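Local coordinates for protein ribonucleoside-diphosphate reductase (Pseudomonas aeruginosa, PDB 5IM3) that probably reduces ribonucleoside diphosphates to the deoxyribonucleotides needed for DNA synthesis, and binds dATP at allosteric sites, at residues Leu459-Glu462 with Glu463-Leu467. Numbering follows the deposited sequence.
Sequences LDIE and EFLEL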
loop_
_atom_site.group_PDB
_atom_site.type_symbol
_atom_site.label_atom_id
_atom_site.label_comp_id
_atom_site.label_asym_id
_atom_site.label_seq_id
_atom_site.Cartn_x
_atom_site.Cartn_y
_atom_site.Cartn_z
ATOM N N LEU A 459 -16.190 -17.397 26.104
ATOM C CA LEU A 459 -16.203 -17.897 24.735
ATOM C C LEU A 459 -16.640 -16.851 23.716
ATOM O O LEU A 459 -16.345 -17.007 22.526
ATOM C CB LEU A 459 -17.103 -19.129 24.632
ATOM C CG LEU A 459 -16.351 -20.417 24.307
ATOM C CD1 LEU A 459 -17.309 -21.588 24.334
ATOM C CD2 LEU A 459 -15.670 -20.315 22.953
ATOM N N ASP A 460 -17.320 -15.791 24.144
ATOM C CA ASP A 460 -17.702 -14.715 23.240
ATOM C C ASP A 460 -16.645 -13.616 23.157
ATOM O O ASP A 460 -16.897 -12.579 22.535
ATOM C CB ASP A 460 -19.044 -14.110 23.671
ATOM C CG ASP A 460 -20.201 -15.089 23.537
ATOM O OD1 ASP A 460 -20.132 -16.000 22.686
ATOM O OD2 ASP A 460 -21.188 -14.933 24.284
ATOM N N ILE A 461 -15.459 -13.830 23.734
ATOM C CA ILE A 461 -14.493 -12.741 23.869
ATOM C C ILE A 461 -14.088 -12.193 22.507
ATOM O O ILE A 461 -13.912 -10.980 22.344
ATOM C CB ILE A 461 -13.263 -13.200 24.679
ATOM C CG1 ILE A 461 -12.339 -12.011 24.969
ATOM C CG2 ILE A 461 -12.488 -14.287 23.940
ATOM C CD1 ILE A 461 -12.975 -10.933 25.833
ATOM N N GLU A 462 -13.930 -13.068 21.507
ATOM C CA GLU A 462 -13.449 -12.618 20.203
ATOM C C GLU A 462 -14.447 -11.674 19.542
ATOM O O GLU A 462 -14.064 -10.632 18.999
ATOM C CB GLU A 462 -13.153 -13.823 19.305
ATOM C CG GLU A 462 -11.966 -14.651 19.776
ATOM C CD GLU A 462 -11.807 -15.950 19.012
ATOM O OE1 GLU A 462 -12.813 -16.673 18.844
ATOM O OE2 GLU A 462 -10.674 -16.250 18.577
ATOM N N GLU A 463 -15.733 -12.025 19.563
ATOM C CA GLU A 463 -16.748 -11.087 19.093
ATOM C C GLU A 463 -16.755 -9.819 19.945
ATOM O O GLU A 463 -16.980 -8.721 19.423
ATOM C CB GLU A 463 -18.126 -11.758 19.106
ATOM C CG GLU A 463 -19.243 -10.948 18.453
ATOM C CD GLU A 463 -20.603 -11.631 18.557
ATOM O OE1 GLU A 463 -20.718 -12.628 19.306
ATOM O OE2 GLU A 463 -21.560 -11.165 17.900
ATOM N N PHE A 464 -16.489 -9.952 21.248
ATOM C CA PHE A 464 -16.506 -8.802 22.154
ATOM C C PHE A 464 -15.469 -7.760 21.754
ATOM O O PHE A 464 -15.744 -6.557 21.781
ATOM C CB PHE A 464 -16.256 -9.285 23.586
ATOM C CG PHE A 464 -16.423 -8.227 24.646
ATOM C CD1 PHE A 464 -17.682 -7.867 25.098
ATOM C CD2 PHE A 464 -15.312 -7.630 25.230
ATOM C CE1 PHE A 464 -17.836 -6.913 26.092
ATOM C CE2 PHE A 464 -15.460 -6.674 26.224
ATOM C CZ PHE A 464 -16.725 -6.317 26.655
ATOM N N LEU A 465 -14.266 -8.205 21.378
ATOM C CA LEU A 465 -13.194 -7.271 21.053
ATOM C C LEU A 465 -13.529 -6.394 19.857
ATOM O O LEU A 465 -12.926 -5.327 19.704
ATOM C CB LEU A 465 -11.891 -8.029 20.774
ATOM C CG LEU A 465 -11.386 -8.979 21.860
ATOM C CD1 LEU A 465 -10.084 -9.624 21.423
ATOM C CD2 LEU A 465 -11.198 -8.266 23.178
ATOM N N GLU A 466 -14.469 -6.808 19.011
ATOM C CA GLU A 466 -14.733 -6.119 17.754
ATOM C C GLU A 466 -15.993 -5.272 17.795
ATOM O O GLU A 466 -16.382 -4.710 16.766
ATOM C CB GLU A 466 -14.836 -7.127 16.609
ATOM C CG GLU A 466 -13.627 -8.027 16.464
ATOM C CD GLU A 466 -13.537 -8.648 15.083
ATOM O OE1 GLU A 466 -12.459 -9.174 14.735
ATOM O OE2 GLU A 466 -14.540 -8.595 14.339
ATOM N N LEU A 467 -16.633 -5.154 18.960
ATOM C CA LEU A 467 -17.918 -4.469 19.043
ATOM C C LEU A 467 -17.852 -3.009 18.610
ATOM O O LEU A 467 -18.890 -2.442 18.256
ATOM C CB LEU A 467 -18.460 -4.558 20.471
ATOM C CG LEU A 467 -19.012 -5.917 20.910
ATOM C CD1 LEU A 467 -19.317 -5.920 22.402
ATOM C CD2 LEU A 467 -20.262 -6.268 20.113
HETATM O O HOH W 1 -19.160 -15.509 20.342
#
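Ile461 reaches over to Phe464 and Leu465 on the apolar side of a short helix, 461-465, which lies in the crossover of a beta-alpha-beta unit between the parallel strands 450-455 and 482-487 of the ribonucleotide reductase barrel domain. The contact is made by the end of the isoleucine: CD1 at its tip comes 4.1 Å from Phe464 CD2, approaching the ring obliquely. The same Ile461 CD1 meets one branch of the leucine, with Leu465 CD2 4.2 Å away. All three side chains also rest on strand 482-487, at Thr483 or Asn485; helix 427-440 touches Phe464 through Leu430, and helix 544-558 packs on Leu465.

Two backbone bonds hold the turn that brings these groups together. Phe464 N donates to Asp460 O at 3.0 Å, and Leu465 N donates to Ile461 O, also at 3.0 Å. With CG anti to the carbonyl carbon and beside the backbone N (chi1 -55°), the leucine side chain leans against the same carbonyl oxygen that accepts from its own backbone N, Leu465 CG lying 3.3 Å from Ile461 O.

The acidic side chains mostly find their partners beyond the helix. Glu462 and Glu466 form salt bridges with Lys540 and Lys550, respectively. Asp460, the N-cap residue, makes no capping bond with its carboxylate; OD1 instead accepts from Leu412 N and OD2 from Val426 N, tying the start of the helix to the preceding part of the domain. Asp460 OD1 and Glu463 OE1 stay 4.8 Å apart, and the two carboxylates would probably repel each other if both are ionised. A water off to one side bridges them, donating to Asp460 OD1 at 2.6 Å. Its second bond, to Glu463 OE1, is weak at 3.4 Å.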